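336aa long hypothetical dTDP-glucose 4,6-dehydratase (Pyrococcus horikoshii, PDB 2HUN) binds NAD(+) on a Rossmann fold and probably acts as a dTDP-glucose 4,6-dehydratase, a lyase of nucleotide-sugar metabolism. Local coordinates at residues V69-L72 against V73-V76; E247-N250 against L251-V254; K297-F300 against D301-I304. All coordinates share one frame; numbering follows the deposited sequence.

Contact 1 (V69-L72 against V73-V76); sequences VKEL and VRKV
Val69 O accepts the amide of Val73, N to O 2.9 Å, in a nearly straight i to i+4 bond (169° at the hydrogen) of helix 66-74, part of the Rossmann half of the protein. The same oxygen takes a weaker bond from Leu72 N. Lys75 N reaches back only three residues to Leu72 O at 3.2 Å as the helix gives out.

Along the outer side runs a salt-bridge network. Glu71 and Arg74 lie side by side, pointing the same way, and Glu71 OE1 meets Arg74 NH1 at 3.3 Å, at the edge of the guanidinium and near its plane, although carboxylate and guanidinium are turned 48° apart. The bend of the glutamate at chi2 (-78°) leaves its other oxygen, OE2, in a long ion pair with Lys70 NZ. Were Glu71 an alanine, Lys70 NZ would probably lose this carboxylate partner and Arg74 be left with its weak, long pair to Glu116, its guanidinium freer to turn. Long chains suit this outer side because their charged ends can reach one another there.

The inner side takes branched apolar residues: Val69 and Leu72 touch Ile35, Leu72 and Val73 touch Leu7, and Val69 and Val73 also pack on Ser112 of helix 96-116. Within the helix, Val69 CG1 approaches Val73 CG2 to 4.1 Å, their side chains crossing obliquely.

Contact 2 (E247-N250 against L251-V254); sequences EKTN and LEVV
Thr249 N and Glu252 OE1, 2.9 Å apart, make the stronger side-chain bond of a capping box at the start of helix 250-260. The amide meets OE1 on the anti side of the carboxylate, 19° out of its plane. In return Glu252 N donates to Thr249 OG1, a weak bond of 3.3 Å, and the hydroxyl donates weakly to the same OE1. Threonine suits the N-cap because its OG1, set between backbone N and carbonyl carbon (chi1 61°), faces an amide of the first turn; glutamate three residues on is long enough to fold back to the cap's own N-H. Behind the box the regular helical bonds begin, Val253 N to Thr249 O and Val254 N to Asn250 O, the latter 2.8 Å.

A water links two charged ends. Lys248 NZ and Glu252 OE2 do not touch, but the water accepts from NZ at 3.1 Å and donates to OE2 at 3.0 Å, bridging two side chains that cross at about a right angle. The nearby ammonium of Lys248 would be expected to favour the charged carboxylate modestly, since the water stands between them.

Apolar packing is lighter: Val253 CG2 comes to 4.1 Å from Lys248 CB, aliphatic carbon against aliphatic carbon.

The contact joins the edge strand 247-248, whose Lys248 pairs by its backbone with Arg215, to helix 250-260. Val253 and Val254 pack on helix 191-200, Leu251 and Val254 reach strand 205-208, and Lys248 and Val253 meet Phe300 of helix 300-313.

Contact 3 (K297-F300 against D301-I304); sequences KYTF and DEGI
A capping box opens helix 300-313, with Thr299 as N-cap and Glu302 as its partner. Thr299 N donates to Glu302 OE1 at 2.9 Å, using the anti lone pair of the carboxylate, and Glu302 N donates to Thr299 OG1 at 3.2 Å. Each side chain thus serves the other residue's amide, at a helix start where N-H groups lack the usual carbonyl one turn earlier. A chi1 of 58° points the threonine hydroxyl at Glu302 N. Its methyl, CG2, lies 3.6 Å from Glu302 OE1.

Gly303 N then bonds to Thr299 O at 3.0 Å. This buried glycine puts no side chain on the side that faces Thr299 O and Tyr298 CB.

One residue on, Ile304 N donates to Phe300 O at 2.9 Å, and their side chains meet in a CH-pi contact. Ile304 CG1 sits over one face of the phenyl ring, 3.7 Å from its centroid and displaced toward the rim at CZ, from which it is 3.5 Å. Phe300 swings its ring away from its own amide, CG anti to N (chi1 -175°), which brings that face against Ile304 CG1; the flat ring offers a surface on which an aliphatic branch can lie in these buried, apolar surroundings.

Phe300 and Ile304 face helix 250-260, against Val253, Ile256, Ile257 and Leu260, and Asp301 adds a salt bridge to Arg259. On the loop side, Tyr298 bonds through OH to Glu221 and touches Arg225 of helix 220-233.

In the fold
From the N terminus, contact 1 comes first, near the end of helix 66-74, which joins strand 56-60 to strand 78-81 of the Rossmann sheet; Val69 lies about 7 Å by side chain from the bound NAD. Contact 2 follows at the turn from strand 247-248 into helix 250-260, and contact 3 where the loop after helix 286-292 enters helix 300-313. Each is a local turn, so they run in series without nesting or crossing. Contacts 2 and 3 share one side of the chain's centre and touch: Phe300 CD2 lies 3.4 Å from Lys248 CE, so strand 247-248 meets the first turn of helix 300-313. Contact 1 lies opposite, its centre about 42 and 37 Å from theirs.

Contact 1 (V69-L72 against V73-V76)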
loop_
_atom_site.group_PDB
_atom_site.type_symbol
_atom_site.label_atom_id
_atom_site.label_comp_id
_atom_site.label_asym_id
_atom_site.label_seq_id
_atom_site.Cartn_x
_atom_site.Cartn_y
_atom_site.Cartn_z
ATOM N N VAL A 69 -0.603 -15.005 -17.752
ATOM C CA VAL A 69 -0.511 -15.414 -16.355
ATOM C C VAL A 69 -1.633 -16.328 -15.861
ATOM O O VAL A 69 -1.374 -17.286 -15.132
ATOM C CB VAL A 69 -0.424 -14.172 -15.434
ATOM C CG1 VAL A 69 -0.448 -14.593 -13.974
ATOM C CG2 VAL A 69 0.851 -13.407 -15.731
ATOM N N LYS A 70 -2.871 -16.046 -16.257
ATOM C CA LYS A 70 -3.997 -16.864 -15.812
ATOM C C LYS A 70 -3.808 -18.329 -16.189
ATOM O O LYS A 70 -4.134 -19.228 -15.411
ATOM C CB LYS A 70 -5.319 -16.334 -16.393
ATOM C CG LYS A 70 -5.558 -16.637 -17.870
ATOM C CD LYS A 70 -6.814 -15.938 -18.364
ATOM C CE LYS A 70 -7.162 -16.295 -19.804
ATOM N NZ LYS A 70 -7.632 -17.699 -19.940
ATOM N N GLU A 71 -3.263 -18.570 -17.376
ATOM C CA GLU A 71 -3.042 -19.937 -17.850
ATOM C C GLU A 71 -2.047 -20.675 -16.958
ATOM O O GLU A 71 -2.193 -21.871 -16.697
ATOM C CB GLU A 71 -2.529 -19.905 -19.287
ATOM C CG GLU A 71 -3.366 -19.028 -20.206
ATOM C CD GLU A 71 -4.660 -19.685 -20.656
ATOM O OE1 GLU A 71 -5.266 -20.444 -19.870
ATOM O OE2 GLU A 71 -5.079 -19.426 -21.805
ATOM N N LEU A 72 -1.038 -19.957 -16.478
ATOM C CA LEU A 72 -0.037 -20.570 -15.618
ATOM C C LEU A 72 -0.591 -20.818 -14.213
ATOM O O LEU A 72 -0.378 -21.881 -13.628
ATOM C CB LEU A 72 1.211 -19.683 -15.546
ATOM C CG LEU A 72 1.876 -19.333 -16.884
ATOM C CD1 LEU A 72 3.126 -18.489 -16.625
ATOM C CD2 LEU A 72 2.232 -20.616 -17.646
ATOM N N VAL A 73 -1.302 -19.832 -13.673
ATOM C CA VAL A 73 -1.876 -19.963 -12.338
ATOM C C VAL A 73 -2.863 -21.126 -12.269
ATOM O O VAL A 73 -2.929 -21.836 -11.259
ATOM C CB VAL A 73 -2.577 -18.650 -11.898
ATOM C CG1 VAL A 73 -3.510 -18.914 -10.728
ATOM C CG2 VAL A 73 -1.528 -17.624 -11.493
ATOM N N ARG A 74 -3.614 -21.322 -13.351
ATOM C CA ARG A 74 -4.599 -22.397 -13.438
ATOM C C ARG A 74 -4.018 -23.785 -13.188
ATOM O O ARG A 74 -4.692 -24.649 -12.634
ATOM C CB ARG A 74 -5.235 -22.445 -14.827
ATOM C CG ARG A 74 -6.088 -21.274 -15.228
ATOM C CD ARG A 74 -6.581 -21.514 -16.652
ATOM N NE ARG A 74 -7.333 -22.764 -16.734
ATOM C CZ ARG A 74 -7.355 -23.562 -17.800
ATOM N NH1 ARG A 74 -6.664 -23.252 -18.890
ATOM N NH2 ARG A 74 -8.073 -24.678 -17.771
ATOM N N LYS A 75 -2.772 -24.001 -13.598
ATOM C CA LYS A 75 -2.162 -25.318 -13.473
ATOM C C LYS A 75 -1.177 -25.590 -12.338
ATOM O O LYS A 75 -0.566 -26.654 -12.311
ATOM C CB LYS A 75 -1.494 -25.680 -14.802
ATOM C CG LYS A 75 -0.245 -24.869 -15.099
ATOM C CD LYS A 75 0.331 -25.160 -16.480
ATOM C CE LYS A 75 -0.383 -24.371 -17.554
ATOM N NZ LYS A 75 0.425 -24.329 -18.802
ATOM N N VAL A 76 -1.013 -24.668 -11.395
ATOM C CA VAL A 76 -0.064 -24.920 -10.311
ATOM C C VAL A 76 -0.723 -25.093 -8.947
ATOM O O VAL A 76 -1.897 -24.782 -8.770
ATOM C CB VAL A 76 0.995 -23.792 -10.208
ATOM C CG1 VAL A 76 1.836 -23.745 -11.479
ATOM C CG2 VAL A 76 0.313 -22.457 -9.965
#

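Contact 2 (E247-N250 against L251-V254)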
loop_
_atom_site.group_PDB
_atom_site.type_symbol
_atom_site.label_atom_id
_atom_site.label_comp_id
_atom_site.label_asym_id
_atom_site.label_seq_id
_atom_site.Cartn_x
_atom_site.Cartn_y
_atom_site.Cartn_z
ATOM N N GLU A 247 23.089 -7.238 12.063
ATOM C CA GLU A 247 23.167 -5.854 11.615
ATOM C C GLU A 247 24.597 -5.371 11.671
ATOM O O GLU A 247 25.226 -5.366 12.730
ATOM C CB GLU A 247 22.249 -4.981 12.469
ATOM C CG GLU A 247 20.804 -5.439 12.369
ATOM C CD GLU A 247 19.840 -4.604 13.182
ATOM O OE1 GLU A 247 20.292 -3.741 13.961
ATOM O OE2 GLU A 247 18.622 -4.824 13.039
ATOM N N LYS A 248 25.112 -4.975 10.514
ATOM C CA LYS A 248 26.486 -4.514 10.413
ATOM C C LYS A 248 26.625 -3.326 9.476
ATOM O O LYS A 248 25.763 -3.072 8.635
ATOM C CB LYS A 248 27.374 -5.651 9.906
ATOM C CG LYS A 248 27.361 -6.889 10.786
ATOM C CD LYS A 248 28.155 -8.018 10.173
ATOM C CE LYS A 248 28.150 -9.236 11.080
ATOM N NZ LYS A 248 28.774 -8.953 12.401
ATOM N N THR A 249 27.723 -2.596 9.638
ATOM C CA THR A 249 28.012 -1.449 8.794
ATOM C C THR A 249 28.873 -1.968 7.657
ATOM O O THR A 249 29.428 -3.064 7.751
ATOM C CB THR A 249 28.794 -0.388 9.562
ATOM O OG1 THR A 249 30.044 -0.938 9.997
ATOM C CG2 THR A 249 28.005 0.053 10.769
ATOM N N ASN A 250 28.984 -1.198 6.583
ATOM C CA ASN A 250 29.790 -1.630 5.452
ATOM C C ASN A 250 31.232 -1.926 5.849
ATOM O O ASN A 250 31.826 -2.896 5.376
ATOM C CB ASN A 250 29.745 -0.586 4.338
ATOM C CG ASN A 250 28.355 -0.436 3.745
ATOM O OD1 ASN A 250 27.473 -1.257 3.995
ATOM N ND2 ASN A 250 28.156 0.606 2.950
ATOM N N LEU A 251 31.800 -1.104 6.725
ATOM C CA LEU A 251 33.170 -1.335 7.158
ATOM C C LEU A 251 33.268 -2.694 7.833
ATOM O O LEU A 251 34.220 -3.437 7.605
ATOM C CB LEU A 251 33.639 -0.243 8.126
ATOM C CG LEU A 251 35.041 -0.464 8.710
ATOM C CD1 LEU A 251 36.052 -0.676 7.588
ATOM C CD2 LEU A 251 35.434 0.728 9.568
ATOM N N GLU A 252 32.281 -3.014 8.667
ATOM C CA GLU A 252 32.259 -4.297 9.364
ATOM C C GLU A 252 32.203 -5.445 8.369
ATOM O O GLU A 252 32.912 -6.444 8.515
ATOM C CB GLU A 252 31.044 -4.391 10.291
ATOM C CG GLU A 252 31.241 -3.776 11.664
ATOM C CD GLU A 252 29.990 -3.884 12.519
ATOM O OE1 GLU A 252 28.947 -3.321 12.116
ATOM O OE2 GLU A 252 30.053 -4.534 13.587
ATOM N N VAL A 253 31.339 -5.300 7.368
ATOM C CA VAL A 253 31.182 -6.321 6.340
ATOM C C VAL A 253 32.506 -6.503 5.609
ATOM O O VAL A 253 32.993 -7.624 5.464
ATOM C CB VAL A 253 30.074 -5.928 5.333
ATOM C CG1 VAL A 253 30.021 -6.930 4.186
ATOM C CG2 VAL A 253 28.724 -5.877 6.048
ATOM N N VAL A 254 33.094 -5.395 5.169
ATOM C CA VAL A 254 34.367 -5.439 4.458
ATOM C C VAL A 254 35.483 -6.079 5.284
ATOM O O VAL A 254 36.213 -6.929 4.781
ATOM C CB VAL A 254 34.793 -4.028 4.011
ATOM C CG1 VAL A 254 36.231 -4.046 3.512
ATOM C CG2 VAL A 254 33.863 -3.545 2.905
HETATM O O HOH W 1 31.153 -7.301 13.380
#

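Contact 3 (K297-F300 against D301-I304)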
loop_
_atom_site.group_PDB
_atom_site.type_symbol
_atom_site.label_atom_id
_atom_site.label_comp_id
_atom_site.label_asym_id
_atom_site.label_seq_id
_atom_site.Cartn_x
_atom_site.Cartn_y
_atom_site.Cartn_z
ATOM N N LYS A 297 20.280 -20.854 9.282
ATOM C CA LYS A 297 21.092 -22.073 9.305
ATOM C C LYS A 297 22.585 -21.745 9.276
ATOM O O LYS A 297 23.418 -22.529 9.728
ATOM C CB LYS A 297 20.733 -22.957 8.102
ATOM C CG LYS A 297 21.625 -24.180 7.921
ATOM C CD LYS A 297 21.261 -24.947 6.649
ATOM C CE LYS A 297 22.183 -26.142 6.430
ATOM N NZ LYS A 297 22.083 -27.127 7.549
ATOM N N TYR A 298 22.911 -20.569 8.756
ATOM C CA TYR A 298 24.297 -20.137 8.634
ATOM C C TYR A 298 24.556 -18.850 9.408
ATOM O O TYR A 298 23.682 -17.984 9.493
ATOM C CB TYR A 298 24.627 -19.877 7.160
ATOM C CG TYR A 298 24.274 -21.007 6.219
ATOM C CD1 TYR A 298 25.037 -22.177 6.176
ATOM C CD2 TYR A 298 23.168 -20.912 5.378
ATOM C CE1 TYR A 298 24.704 -23.221 5.315
ATOM C CE2 TYR A 298 22.825 -21.950 4.514
ATOM C CZ TYR A 298 23.595 -23.099 4.488
ATOM O OH TYR A 298 23.247 -24.122 3.638
ATOM N N THR A 299 25.754 -18.728 9.973
ATOM C CA THR A 299 26.125 -17.507 10.680
ATOM C C THR A 299 26.593 -16.565 9.572
ATOM O O THR A 299 26.723 -16.986 8.428
ATOM C CB THR A 299 27.291 -17.736 11.660
ATOM O OG1 THR A 299 28.425 -18.239 10.945
ATOM C CG2 THR A 299 26.894 -18.740 12.738
ATOM N N PHE A 300 26.831 -15.300 9.895
ATOM C CA PHE A 300 27.284 -14.361 8.881
ATOM C C PHE A 300 28.614 -14.844 8.296
ATOM O O PHE A 300 28.825 -14.791 7.080
ATOM C CB PHE A 300 27.453 -12.965 9.479
ATOM C CG PHE A 300 27.812 -11.914 8.466
ATOM C CD1 PHE A 300 26.932 -11.591 7.436
ATOM C CD2 PHE A 300 29.034 -11.256 8.530
ATOM C CE1 PHE A 300 27.265 -10.628 6.488
ATOM C CE2 PHE A 300 29.374 -10.291 7.584
ATOM C CZ PHE A 300 28.486 -9.977 6.562
ATOM N N ASP A 301 29.500 -15.322 9.169
ATOM C CA ASP A 301 30.807 -15.829 8.753
ATOM C C ASP A 301 30.698 -17.003 7.788
ATOM O O ASP A 301 31.424 -17.074 6.793
ATOM C CB ASP A 301 31.620 -16.264 9.975
ATOM C CG ASP A 301 32.440 -15.134 10.563
ATOM O OD1 ASP A 301 31.878 -14.050 10.817
ATOM O OD2 ASP A 301 33.651 -15.336 10.776
ATOM N N GLU A 302 29.799 -17.933 8.088
ATOM C CA GLU A 302 29.618 -19.094 7.231
ATOM C C GLU A 302 29.032 -18.671 5.885
ATOM O O GLU A 302 29.439 -19.169 4.838
ATOM C CB GLU A 302 28.700 -20.119 7.910
ATOM C CG GLU A 302 29.286 -20.727 9.182
ATOM C CD GLU A 302 28.331 -21.686 9.869
ATOM O OE1 GLU A 302 27.190 -21.280 10.157
ATOM O OE2 GLU A 302 28.720 -22.845 10.126
ATOM N N GLY A 303 28.089 -17.735 5.921
ATOM C CA GLY A 303 27.461 -17.271 4.697
ATOM C C GLY A 303 28.401 -16.493 3.795
ATOM O O GLY A 303 28.322 -16.602 2.569
ATOM N N ILE A 304 29.277 -15.694 4.403
ATOM C CA ILE A 304 30.243 -14.894 3.651
ATOM C C ILE A 304 31.303 -15.812 3.046
ATOM O O ILE A 304 31.728 -15.622 1.907
ATOM C CB ILE A 304 30.918 -13.842 4.568
ATOM C CG1 ILE A 304 29.944 -12.693 4.834
ATOM C CG2 ILE A 304 32.196 -13.314 3.928
ATOM C CD1 ILE A 304 29.542 -11.917 3.575
#